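Local coordinates for SGNH hydrolase-type esterase domain-containing protein (Slackia heliotrinireducens DSM 20476, PDB 4S1P) that is of unknown function but probably hydrolyses esters, as a putative member of the GDSL-like lipase/acylhydrolase family of SGNH hydrolases, at residues His34-Ala39 against Thr49-Leu54; Arg40-Leu45 against Ala84-Ser89; Val67-Met72 against Pro101-Thr106; Trp107-Gly112 against Asp124-Arg129. One frame throughout, in Å; residues are numbered along the deposited sequence.

Contact 1: residues His34-Ala39 against Thr49-Leu54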
loop_
_atom_site.group_PDB
_atom_site.type_symbol
_atom_site.label_atom_id
_atom_site.label_comp_id
_atom_site.label_asym_id
_atom_site.label_seq_id
_atom_site.Cartn_x
_atom_site.Cartn_y
_atom_site.Cartn_z
ATOM N N HIS A 34 6.161 -6.294 6.848
ATOM C CA HIS A 34 5.679 -5.958 8.171
ATOM C C HIS A 34 4.208 -5.651 8.017
ATOM O O HIS A 34 3.837 -4.540 7.587
ATOM C CB HIS A 34 6.430 -4.732 8.707
ATOM C CG HIS A 34 7.881 -4.973 8.956
ATOM N ND1 HIS A 34 8.754 -3.946 9.265
ATOM C CD2 HIS A 34 8.629 -6.093 8.885
ATOM C CE1 HIS A 34 9.979 -4.444 9.404
ATOM N NE2 HIS A 34 9.932 -5.742 9.156
ATOM N N ALA A 35 3.370 -6.647 8.318
ATOM C CA ALA A 35 1.946 -6.519 8.085
ATOM C C ALA A 35 1.190 -7.235 9.181
ATOM O O ALA A 35 1.718 -8.123 9.861
ATOM C CB ALA A 35 1.576 -7.108 6.749
ATOM N N ARG A 36 -0.045 -6.807 9.368
ATOM C CA ARG A 36 -0.988 -7.517 10.213
ATOM C C ARG A 36 -2.362 -7.178 9.697
ATOM O O ARG A 36 -2.599 -6.067 9.238
ATOM C CB ARG A 36 -0.907 -7.076 11.655
ATOM C CG ARG A 36 -1.687 -8.011 12.580
ATOM C CD ARG A 36 -1.831 -7.429 13.979
ATOM N NE ARG A 36 -2.668 -6.227 14.018
ATOM C CZ ARG A 36 -2.204 -4.982 14.014
ATOM N NH1 ARG A 36 -0.914 -4.791 14.011
ATOM N NH2 ARG A 36 -3.050 -3.949 14.041
ATOM N N GLY A 37 -3.292 -8.105 9.825
ATOM C CA GLY A 37 -4.674 -7.783 9.468
ATOM C C GLY A 37 -5.158 -6.593 10.273
ATOM O O GLY A 37 -4.982 -6.532 11.478
ATOM N N GLY A 38 -5.731 -5.632 9.559
ATOM C CA GLY A 38 -6.312 -4.434 10.160
ATOM C C GLY A 38 -5.318 -3.337 10.460
ATOM O O GLY A 38 -5.710 -2.279 10.931
ATOM N N ALA A 39 -4.044 -3.543 10.150
ATOM C CA ALA A 39 -3.038 -2.533 10.491
ATOM C C ALA A 39 -3.187 -1.234 9.709
ATOM O O ALA A 39 -3.572 -1.229 8.538
ATOM C CB ALA A 39 -1.638 -3.085 10.279
ATOM N N THR A 49 4.512 -0.471 19.151
ATOM C CA THR A 49 3.803 -1.517 18.455
ATOM C C THR A 49 4.813 -2.481 17.860
ATOM O O THR A 49 5.983 -2.126 17.663
ATOM C CB THR A 49 2.891 -0.954 17.322
ATOM O OG1 THR A 49 3.660 -0.549 16.189
ATOM C CG2 THR A 49 1.971 0.165 17.821
ATOM N N ARG A 50 4.366 -3.698 17.576
ATOM C CA ARG A 50 5.238 -4.693 16.969
ATOM C C ARG A 50 5.716 -4.188 15.578
ATOM O O ARG A 50 6.925 -4.227 15.291
ATOM C CB ARG A 50 4.611 -6.076 16.861
ATOM C CG ARG A 50 5.532 -7.016 16.141
ATOM C CD ARG A 50 5.080 -8.474 16.201
ATOM N NE ARG A 50 6.032 -9.304 15.479
ATOM C CZ ARG A 50 7.206 -9.690 15.972
ATOM N NH1 ARG A 50 7.562 -9.327 17.170
ATOM N NH2 ARG A 50 8.050 -10.407 15.244
ATOM N N ASN A 51 4.800 -3.660 14.770
ATOM C CA ASN A 51 5.194 -3.141 13.465
ATOM C C ASN A 51 6.173 -1.990 13.607
ATOM O O ASN A 51 7.125 -1.892 12.805
ATOM C CB ASN A 51 3.972 -2.633 12.666
ATOM C CG ASN A 51 3.285 -3.720 11.891
ATOM O OD1 ASN A 51 3.920 -4.690 11.491
ATOM N ND2 ASN A 51 1.935 -3.601 11.724
ATOM N N GLY A 52 5.923 -1.066 14.535
ATOM C CA GLY A 52 6.818 0.035 14.716
ATOM C C GLY A 52 8.203 -0.401 15.127
ATOM O O GLY A 52 9.189 0.145 14.658
ATOM N N ALA A 53 8.293 -1.365 16.045
ATOM C CA ALA A 53 9.578 -1.853 16.462
ATOM C C ALA A 53 10.284 -2.553 15.301
ATOM O O ALA A 53 11.511 -2.421 15.133
ATOM C CB ALA A 53 9.463 -2.814 17.649
ATOM N N LEU A 54 9.556 -3.396 14.570
ATOM C CA LEU A 54 10.124 -4.082 13.421
ATOM C C LEU A 54 10.638 -3.095 12.389
ATOM O O LEU A 54 11.740 -3.255 11.862
ATOM C CB LEU A 54 9.111 -5.003 12.791
ATOM C CG LEU A 54 8.796 -6.279 13.569
ATOM C CD1 LEU A 54 7.615 -6.968 12.898
ATOM C CD2 LEU A 54 10.006 -7.191 13.642
HETATM O O HOH W 1 3.334 -7.244 12.188
#

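Contact 2: residues Arg40-Leu45 against Ala84-Ser89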
loop_
_atom_site.group_PDB
_atom_site.type_symbol
_atom_site.label_atom_id
_atom_site.label_comp_id
_atom_site.label_asym_id
_atom_site.label_seq_id
_atom_site.Cartn_x
_atom_site.Cartn_y
_atom_site.Cartn_z
ATOM N N ARG A 40 -2.852 -0.141 10.379
ATOM C CA ARG A 40 -2.764 1.196 9.786
ATOM C C ARG A 40 -1.298 1.615 9.732
ATOM O O ARG A 40 -0.475 1.182 10.566
ATOM C CB ARG A 40 -3.527 2.244 10.615
ATOM C CG ARG A 40 -5.043 2.033 10.656
ATOM C CD ARG A 40 -5.759 2.923 11.641
ATOM N NE ARG A 40 -7.147 2.478 11.786
ATOM C CZ ARG A 40 -8.232 3.202 11.507
ATOM N NH1 ARG A 40 -8.141 4.443 11.023
ATOM N NH2 ARG A 40 -9.436 2.668 11.697
ATOM N N LEU A 41 -0.966 2.459 8.759
ATOM C CA LEU A 41 0.444 2.855 8.565
ATOM C C LEU A 41 1.041 3.523 9.791
ATOM O O LEU A 41 2.237 3.360 10.038
ATOM C CB LEU A 41 0.629 3.810 7.382
ATOM C CG LEU A 41 0.770 3.183 6.039
ATOM C CD1 LEU A 41 0.864 4.338 5.032
ATOM C CD2 LEU A 41 1.926 2.220 5.892
ATOM N N ALA A 42 0.218 4.264 10.558
ATOM C CA ALA A 42 0.727 4.991 11.711
ATOM C C ALA A 42 1.419 4.056 12.724
ATOM O O ALA A 42 2.255 4.487 13.496
ATOM C CB ALA A 42 -0.387 5.745 12.388
ATOM N N GLU A 43 1.035 2.766 12.755
ATOM C CA GLU A 43 1.673 1.831 13.692
ATOM C C GLU A 43 3.175 1.800 13.496
ATOM O O GLU A 43 3.944 1.646 14.434
ATOM C CB GLU A 43 1.161 0.397 13.484
ATOM C CG GLU A 43 -0.276 0.239 13.809
ATOM C CD GLU A 43 -0.743 -1.178 13.572
ATOM O OE1 GLU A 43 0.100 -2.140 13.565
ATOM O OE2 GLU A 43 -1.972 -1.271 13.361
ATOM N N HIS A 44 3.606 1.937 12.250
ATOM C CA HIS A 44 5.023 1.847 11.950
ATOM C C HIS A 44 5.874 3.005 12.478
ATOM O O HIS A 44 7.097 2.895 12.485
ATOM C CB HIS A 44 5.224 1.681 10.435
ATOM C CG HIS A 44 4.612 0.443 9.907
ATOM N ND1 HIS A 44 5.301 -0.737 9.812
ATOM C CD2 HIS A 44 3.354 0.186 9.491
ATOM C CE1 HIS A 44 4.491 -1.670 9.353
ATOM N NE2 HIS A 44 3.297 -1.142 9.185
ATOM N N LEU A 45 5.204 4.078 12.887
ATOM C CA LEU A 45 5.857 5.242 13.448
ATOM C C LEU A 45 5.926 5.169 14.965
ATOM O O LEU A 45 6.497 6.048 15.602
ATOM C CB LEU A 45 5.142 6.507 13.009
ATOM C CG LEU A 45 5.336 6.799 11.513
ATOM C CD1 LEU A 45 4.413 7.926 11.131
ATOM C CD2 LEU A 45 6.787 7.133 11.163
ATOM N N ALA A 84 -1.779 11.186 5.351
ATOM C CA ALA A 84 -0.765 12.075 4.831
ATOM C C ALA A 84 0.424 12.186 5.793
ATOM O O ALA A 84 1.583 12.174 5.355
ATOM C CB ALA A 84 -1.343 13.445 4.549
ATOM N N ARG A 85 0.154 12.301 7.085
ATOM C CA ARG A 85 1.238 12.419 8.034
ATOM C C ARG A 85 2.033 11.134 8.166
ATOM O O ARG A 85 3.255 11.182 8.323
ATOM C CB ARG A 85 0.727 12.866 9.409
ATOM C CG ARG A 85 0.021 14.224 9.421
ATOM C CD ARG A 85 0.845 15.345 8.793
ATOM N NE ARG A 85 0.399 15.603 7.427
ATOM C CZ ARG A 85 1.201 15.896 6.417
ATOM N NH1 ARG A 85 2.510 15.999 6.612
ATOM N NH2 ARG A 85 0.692 16.114 5.217
ATOM N N SER A 86 1.352 9.991 8.069
ATOM C CA SER A 86 2.042 8.727 8.159
ATOM C C SER A 86 2.978 8.550 6.978
ATOM O O SER A 86 4.133 8.148 7.129
ATOM C CB SER A 86 1.061 7.565 8.244
ATOM O OG SER A 86 0.310 7.581 9.453
ATOM N N VAL A 87 2.472 8.808 5.778
ATOM C CA VAL A 87 3.333 8.682 4.578
ATOM C C VAL A 87 4.479 9.660 4.612
ATOM O O VAL A 87 5.595 9.313 4.242
ATOM C CB VAL A 87 2.529 8.872 3.280
ATOM C CG1 VAL A 87 3.456 8.926 2.065
ATOM C CG2 VAL A 87 1.567 7.740 3.158
ATOM N N ALA A 88 4.209 10.891 5.067
ATOM C CA ALA A 88 5.271 11.869 5.117
ATOM C C ALA A 88 6.411 11.404 6.021
ATOM O O ALA A 88 7.593 11.464 5.664
ATOM C CB ALA A 88 4.738 13.203 5.600
ATOM N N SER A 89 6.060 10.917 7.204
ATOM C CA SER A 89 7.084 10.558 8.158
ATOM C C SER A 89 7.805 9.272 7.765
ATOM O O SER A 89 9.029 9.176 7.905
ATOM C CB SER A 89 6.482 10.496 9.554
ATOM O OG SER A 89 6.119 11.817 9.976
HETATM O O HOH W 2 -2.016 5.731 9.371
#

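Contact 3: residues Val67-Met72 against Pro101-Thr106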
loop_
_atom_site.group_PDB
_atom_site.type_symbol
_atom_site.label_atom_id
_atom_site.label_comp_id
_atom_site.label_asym_id
_atom_site.label_seq_id
_atom_site.Cartn_x
_atom_site.Cartn_y
_atom_site.Cartn_z
ATOM N N VAL A 67 11.011 1.119 0.186
ATOM C CA VAL A 67 10.075 0.890 1.277
ATOM C C VAL A 67 8.679 1.157 0.730
ATOM O O VAL A 67 8.388 2.271 0.290
ATOM C CB VAL A 67 10.329 1.774 2.491
ATOM C CG1 VAL A 67 9.284 1.517 3.571
ATOM C CG2 VAL A 67 11.736 1.530 3.041
ATOM N N VAL A 68 7.852 0.100 0.685
ATOM C CA VAL A 68 6.488 0.207 0.116
ATOM C C VAL A 68 5.506 0.427 1.265
ATOM O O VAL A 68 5.550 -0.294 2.259
ATOM C CB VAL A 68 6.107 -1.056 -0.649
ATOM C CG1 VAL A 68 4.706 -0.960 -1.222
ATOM C CG2 VAL A 68 7.112 -1.317 -1.752
HETATM N N MSE A 69 4.613 1.413 1.104
HETATM C CA MSE A 69 3.715 1.798 2.152
HETATM C C MSE A 69 2.281 1.630 1.708
HETATM O O MSE A 69 1.863 2.254 0.722
HETATM C CB MSE A 69 3.925 3.270 2.538
HETATM C CG MSE A 69 5.369 3.545 2.959
HETATM SE SE MSE A 69 5.812 5.449 3.005
HETATM C CE MSE A 69 5.575 5.748 1.068
ATOM N N GLN A 70 1.521 0.788 2.424
ATOM C CA GLN A 70 0.108 0.553 2.117
ATOM C C GLN A 70 -0.753 0.830 3.344
ATOM O O GLN A 70 -0.582 0.193 4.368
ATOM C CB GLN A 70 -0.091 -0.905 1.654
ATOM C CG GLN A 70 -1.539 -1.270 1.330
ATOM C CD GLN A 70 -2.123 -2.266 2.300
ATOM O OE1 GLN A 70 -1.547 -3.323 2.554
ATOM N NE2 GLN A 70 -3.275 -1.937 2.858
ATOM N N GLU A 71 -1.693 1.774 3.189
ATOM C CA GLU A 71 -2.580 2.160 4.252
ATOM C C GLU A 71 -3.825 1.276 4.288
ATOM O O GLU A 71 -4.249 0.710 3.281
ATOM C CB GLU A 71 -3.016 3.614 4.045
ATOM C CG GLU A 71 -3.957 4.225 5.100
ATOM C CD GLU A 71 -3.329 4.263 6.493
ATOM O OE1 GLU A 71 -3.133 3.181 7.107
ATOM O OE2 GLU A 71 -3.020 5.385 6.981
HETATM N N MSE A 72 -4.402 1.179 5.481
HETATM C CA MSE A 72 -5.729 0.588 5.676
HETATM C C MSE A 72 -6.627 1.087 4.558
HETATM O O MSE A 72 -6.622 2.262 4.220
HETATM C CB MSE A 72 -6.201 0.948 7.092
HETATM C CG MSE A 72 -7.419 0.135 7.542
HETATM SE SE MSE A 72 -9.059 1.063 6.979
HETATM C CE MSE A 72 -8.891 2.698 8.062
ATOM N N PRO A 101 11.016 5.613 -1.037
ATOM C CA PRO A 101 9.651 5.274 -0.630
ATOM C C PRO A 101 8.735 5.091 -1.838
ATOM O O PRO A 101 8.875 5.769 -2.858
ATOM C CB PRO A 101 9.229 6.456 0.240
ATOM C CG PRO A 101 10.128 7.580 -0.141
ATOM C CD PRO A 101 11.413 6.975 -0.633
ATOM N N VAL A 102 7.794 4.155 -1.687
ATOM C CA VAL A 102 6.830 3.805 -2.728
ATOM C C VAL A 102 5.453 3.730 -2.088
ATOM O O VAL A 102 5.296 3.032 -1.092
ATOM C CB VAL A 102 7.177 2.440 -3.380
ATOM C CG1 VAL A 102 6.138 2.013 -4.393
ATOM C CG2 VAL A 102 8.556 2.499 -4.031
ATOM N N ILE A 103 4.476 4.427 -2.661
ATOM C CA ILE A 103 3.122 4.312 -2.201
ATOM C C ILE A 103 2.439 3.177 -2.971
ATOM O O ILE A 103 2.395 3.201 -4.204
ATOM C CB ILE A 103 2.342 5.622 -2.416
ATOM C CG1 ILE A 103 2.887 6.714 -1.487
ATOM C CG2 ILE A 103 0.838 5.412 -2.240
ATOM C CD1 ILE A 103 2.511 8.096 -1.941
ATOM N N TYR A 104 1.891 2.201 -2.246
ATOM C CA TYR A 104 1.040 1.159 -2.849
ATOM C C TYR A 104 -0.354 1.808 -2.870
ATOM O O TYR A 104 -1.076 1.817 -1.860
ATOM C CB TYR A 104 1.138 -0.102 -2.023
ATOM C CG TYR A 104 0.200 -1.271 -2.370
ATOM C CD1 TYR A 104 -0.711 -1.245 -3.432
ATOM C CD2 TYR A 104 0.252 -2.408 -1.611
ATOM C CE1 TYR A 104 -1.590 -2.321 -3.656
ATOM C CE2 TYR A 104 -0.601 -3.469 -1.811
ATOM C CZ TYR A 104 -1.514 -3.439 -2.844
ATOM O OH TYR A 104 -2.387 -4.482 -3.028
ATOM N N GLY A 105 -0.689 2.428 -4.003
ATOM C CA GLY A 105 -1.979 3.097 -4.132
ATOM C C GLY A 105 -3.025 2.004 -4.331
ATOM O O GLY A 105 -2.925 1.196 -5.240
ATOM N N THR A 106 -4.014 1.960 -3.483
ATOM C CA THR A 106 -5.079 0.991 -3.599
ATOM C C THR A 106 -6.347 1.645 -4.205
ATOM O O THR A 106 -6.359 2.782 -4.667
ATOM C CB THR A 106 -5.358 0.336 -2.230
ATOM O OG1 THR A 106 -5.892 1.312 -1.308
ATOM C CG2 THR A 106 -4.086 -0.301 -1.619
HETATM O O HOH W 3 -2.123 2.726 0.487
HETATM O O HOH W 4 -4.792 2.367 0.976
#

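Contact 4: residues Trp107-Gly112 against Asp124-Arg129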
loop_
_atom_site.group_PDB
_atom_site.type_symbol
_atom_site.label_atom_id
_atom_site.label_comp_id
_atom_site.label_asym_id
_atom_site.label_seq_id
_atom_site.Cartn_x
_atom_site.Cartn_y
_atom_site.Cartn_z
ATOM N N TRP A 107 -7.406 0.857 -4.210
ATOM C CA TRP A 107 -8.575 1.088 -5.036
ATOM C C TRP A 107 -9.773 1.493 -4.170
ATOM O O TRP A 107 -9.866 1.104 -3.001
ATOM C CB TRP A 107 -8.891 -0.208 -5.827
ATOM C CG TRP A 107 -8.816 -1.396 -4.960
ATOM C CD1 TRP A 107 -9.795 -1.878 -4.151
ATOM C CD2 TRP A 107 -7.676 -2.232 -4.756
ATOM N NE1 TRP A 107 -9.338 -2.953 -3.441
ATOM C CE2 TRP A 107 -8.031 -3.187 -3.790
ATOM C CE3 TRP A 107 -6.358 -2.239 -5.263
ATOM C CZ2 TRP A 107 -7.142 -4.150 -3.338
ATOM C CZ3 TRP A 107 -5.486 -3.191 -4.800
ATOM C CH2 TRP A 107 -5.871 -4.126 -3.850
ATOM N N PRO A 108 -10.731 2.223 -4.761
ATOM C CA PRO A 108 -12.017 2.367 -4.072
ATOM C C PRO A 108 -12.664 0.986 -3.969
ATOM O O PRO A 108 -12.383 0.114 -4.745
ATOM C CB PRO A 108 -12.841 3.264 -5.022
ATOM C CG PRO A 108 -12.257 3.000 -6.360
ATOM C CD PRO A 108 -10.785 2.759 -6.134
ATOM N N TYR A 109 -13.537 0.825 -3.002
ATOM C CA TYR A 109 -14.288 -0.402 -2.876
ATOM C C TYR A 109 -15.265 -0.547 -4.053
ATOM O O TYR A 109 -15.656 0.416 -4.686
ATOM C CB TYR A 109 -15.076 -0.368 -1.590
ATOM C CG TYR A 109 -14.308 -0.311 -0.326
ATOM C CD1 TYR A 109 -12.937 -0.546 -0.294
ATOM C CD2 TYR A 109 -14.971 -0.069 0.886
ATOM C CE1 TYR A 109 -12.247 -0.510 0.910
ATOM C CE2 TYR A 109 -14.282 -0.065 2.091
ATOM C CZ TYR A 109 -12.923 -0.287 2.096
ATOM O OH TYR A 109 -12.271 -0.293 3.327
ATOM N N ARG A 110 -15.642 -1.782 -4.339
ATOM C CA ARG A 110 -16.564 -2.032 -5.429
ATOM C C ARG A 110 -17.914 -1.360 -5.197
ATOM O O ARG A 110 -18.473 -1.418 -4.112
ATOM C CB ARG A 110 -16.720 -3.528 -5.643
ATOM C CG ARG A 110 -17.655 -3.822 -6.784
ATOM C CD ARG A 110 -17.610 -5.256 -7.214
ATOM N NE ARG A 110 -18.377 -5.471 -8.435
ATOM C CZ ARG A 110 -18.359 -6.614 -9.110
ATOM N NH1 ARG A 110 -17.659 -7.629 -8.647
ATOM N NH2 ARG A 110 -19.066 -6.750 -10.226
ATOM N N ALA A 111 -18.415 -0.667 -6.224
ATOM C CA ALA A 111 -19.683 0.030 -6.082
ATOM C C ALA A 111 -20.776 -0.953 -5.643
ATOM O O ALA A 111 -20.896 -2.076 -6.159
ATOM C CB ALA A 111 -20.067 0.712 -7.365
ATOM N N GLY A 112 -21.545 -0.520 -4.667
ATOM C CA GLY A 112 -22.632 -1.324 -4.150
ATOM C C GLY A 112 -22.294 -2.311 -3.056
ATOM O O GLY A 112 -23.203 -2.905 -2.497
ATOM N N ASP A 124 -18.249 7.276 -6.185
ATOM C CA ASP A 124 -17.524 8.413 -6.794
ATOM C C ASP A 124 -16.729 9.192 -5.745
ATOM O O ASP A 124 -15.577 9.574 -5.981
ATOM C CB ASP A 124 -18.457 9.369 -7.535
ATOM C CG ASP A 124 -18.793 8.924 -8.944
ATOM O OD1 ASP A 124 -18.152 8.021 -9.512
ATOM O OD2 ASP A 124 -19.734 9.528 -9.488
ATOM N N ASP A 125 -17.336 9.423 -4.573
ATOM C CA ASP A 125 -16.669 10.211 -3.523
ATOM C C ASP A 125 -15.433 9.452 -3.043
ATOM O O ASP A 125 -14.337 10.016 -2.938
ATOM C CB ASP A 125 -17.652 10.455 -2.373
ATOM C CG ASP A 125 -17.139 11.379 -1.267
ATOM O OD1 ASP A 125 -16.269 12.208 -1.501
ATOM O OD2 ASP A 125 -17.717 11.345 -0.143
HETATM N N MSE A 126 -15.573 8.150 -2.818
HETATM C CA MSE A 126 -14.416 7.376 -2.363
HETATM C C MSE A 126 -13.319 7.376 -3.432
HETATM O O MSE A 126 -12.131 7.499 -3.130
HETATM C CB MSE A 126 -14.792 5.942 -1.994
HETATM C CG MSE A 126 -13.583 5.215 -1.410
HETATM SE SE MSE A 126 -14.063 3.467 -0.700
HETATM C CE MSE A 126 -12.322 3.076 0.089
ATOM N N SER A 127 -13.720 7.184 -4.684
ATOM C CA SER A 127 -12.798 7.145 -5.826
ATOM C C SER A 127 -11.942 8.412 -5.860
ATOM O O SER A 127 -10.722 8.349 -6.021
ATOM C CB SER A 127 -13.586 6.971 -7.140
ATOM O OG SER A 127 -14.198 5.654 -7.264
ATOM N N LEU A 128 -12.597 9.556 -5.709
ATOM C CA LEU A 128 -11.916 10.840 -5.843
ATOM C C LEU A 128 -11.073 11.114 -4.616
ATOM O O LEU A 128 -9.939 11.580 -4.719
ATOM C CB LEU A 128 -12.930 11.961 -6.062
ATOM C CG LEU A 128 -13.773 11.868 -7.345
ATOM C CD1 LEU A 128 -14.722 13.040 -7.493
ATOM C CD2 LEU A 128 -12.880 11.750 -8.561
ATOM N N ARG A 129 -11.618 10.818 -3.441
ATOM C CA ARG A 129 -10.854 11.028 -2.217
ATOM C C ARG A 129 -9.580 10.205 -2.170
ATOM O O ARG A 129 -8.493 10.685 -1.773
ATOM C CB ARG A 129 -11.689 10.756 -0.993
ATOM C CG ARG A 129 -12.776 11.798 -0.761
ATOM C CD ARG A 129 -13.659 11.498 0.444
ATOM N NE ARG A 129 -14.633 12.569 0.689
ATOM C CZ ARG A 129 -14.424 13.685 1.389
ATOM N NH1 ARG A 129 -13.253 13.944 1.927
ATOM N NH2 ARG A 129 -15.417 14.567 1.542
#

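Contact 1: residues His34-Ala39 against Thr49-Leu54
Leu54 packs on the ring of His34. Leu54 CB lies over one face of the imidazole, off toward the rim, in a CH-pi contact 3.7 Å from the centroid of the His34 ring. CE1 of His34 also comes to 3.2 Å from Leu54 O. The torsion that sets CG of His34 beside its backbone N (chi1 -66°) brings the ring over the start of helix 50-61. There ND1 hydrogen-bonds to Thr55 OG1, which probably helps fix the ring's rotation.

The polar part centres on Asn51. Asn51 OD1 packs 3.7 Å from His34 CB and accepts from a water 2.7 Å away. The same water donates to Ala35 O at 3.0 Å, and so links the end of strand 29-35 to the helix. ND2 of Asn51 approaches Arg36 NH1 to 3.8 Å with the amide and guanidinium planes 31° apart. These two donors do not bond each other. Both point to Glu43 OE1, by a hydrogen bond from Asn51 and a salt bridge from Arg36.

Two backbone features frame the pair. Arg36 to Ala39 form a type II turn. Thr49 is the N-cap of the helix, with Gly52 N donating to Thr49 OG1 at 2.9 Å. Gly38 N hydrogen-bonds to an unidentified ligand, probably from the crystallisation liquor; its place after the strand may correspond to that of the oxyanion-hole glycine of SGNH hydrolases.

The chemistry implies an indirect polar joint. A water and the Glu43 carboxylate hold the loop to the helix, and the carboxylate probably offsets the charge of Arg36.

Contact 2: residues Arg40-Leu45 against Ala84-Ser89
Ser86 OG, set close against Ala42, is gripped by two polar partners. It donates to Ala82 O, one turn back in its own helix. It also accepts from a water at 3.0 Å from Ser86 OG. That water takes the N-H of Ala42 at 2.9 Å from Ala42 N, so it bridges the loop and the helix. Ala42 N itself is 3.5 Å from Ser86 OG, but the angle is too poor for a direct bond. The hydroxyl also touches Ala42 CB. Its torsion places OG beside the backbone N of Ser86 (chi1 -66°), where it can reach both the carbonyl of Ala82 and the water.

Residues 41-45 form a 3-10 segment in the loop between strand 29-35 and helix 50-61. It rests on helix 80-96, which belongs to the alpha/beta layering of the SGNH fold. The short helical turn presents Leu41 and Leu45 to that helix. Outside the pair, Leu41 N is bonded to Glu71 OE1, which ties the start of the turn to the loop that follows strand 66-69.

The apolar contacts flank the serine. Leu41 CB meets Ser86 CB at 3.9 Å. Further in, Leu41 CD1 touches Val87 CG2 at 3.9 Å, where both residues also pack on Met69 of strand 66-69. At the exposed end, Leu45 spreads its two methyls over Ser89. Leu45 CD1 and CD2 are each 3.7 Å from Ser89 CB. CD1 of Leu45 also reaches Ser86 CA at 3.9 Å, one helical turn before Ser89.

Contact 3: residues Val67-Met72 against Pro101-Thr106
Val68 and Val102 lie side by side and point the same way, on neighbouring parallel strands. The strands belong to one beta-alpha-beta unit of the SGNH fold, joined through helix 80-96. Three backbone bonds join them, among them Met69 N to Val102 O at 2.8 Å. The valines face helix 170-184, with Val68 CG2 4.1 Å from Val102 CB. On the other face, selenomethionine Met69 bends at chi3 (-64°). This turns Met69 CE back across the neighbouring strand, 3.8 Å from both Pro101 CB and Ile103 CG1.

Farther along, Gln70 and Tyr104 also run alongside each other. CB and CG of Gln70 each sit 3.6 Å from Tyr104 CD2, and the amide is steeply turned against the ring, 72° between planes. Gln70 NE2 donates to Glu71 O and to Asn11 OD1, while OE1 bonds Thr14 OG1. With Gln70 cut back to an alanine, Asn11 and Thr14 would probably lose their amide partners, and Tyr104 CD2 would lose its contact with CG, though not with CB. The tyrosine hydroxyl bonds Leu13 O. Beyond the last direct bond a water links the two chain segments, accepting from Glu71 N and donating to Tyr104 O at 2.7 Å.

Contact 4: residues Trp107-Gly112 against Asp124-Arg129
Tyr109 lays its ring against Met126, a selenomethionine here. Tyr109 CB is 4.1 Å from Met126 SE. Tyr109 CG is nearer, 3.8 Å from Met126 SE. Moving outward, Met126 CE takes over: CD1 and CE1 of Tyr109 are both 3.7 Å from it, and CZ is a little farther off. The methyl sits above the ring centre, 13° off the normal, in a CH-pi contact. The selenium stands over the same face, so this is a Met-aromatic contact as well. Met126 gets there because its chain is extended all the way, CG anti to the backbone N (chi1 -175°). At the tip, Tyr109 OH is hydrogen-bonded to Ser73 OG. A serine in its place would probably leave the Met126 methyl without its aromatic cover and Ser73 without its hydroxyl partner.

Tyr109 N is buried with no polar partner, 3.5 Å from Met126 SE. Beside it, Pro108 CG packs at 3.4 Å on Ser127 OG, which bonds His123 O. The loop leaving strand 100-105 thus lies on helix 123-141, while Leu116 and Leu119 of helix 114-119 also touch the Tyr109 ring.

Overall arrangement
From the N terminus, strand 29-35 runs into the turn at 36-39, and contact 1 closes the loop to helix 50-61. Contact 2 starts inside that loop and ends on helix 80-96, so it crosses contact 1; Glu43 is the residue shared between them. Contact 3 pairs strand 66-69 with strand 100-105 around helix 80-96 and so crosses contact 2, with Glu71 shared between those two. Contact 4 follows in series, closing a short loop around helix 114-119, and adjoins contact 3 in sequence. Contacts 1 and 4 do not touch, their centres about 26 Å apart. Together they tie sheet edge, central strands and flanking helices.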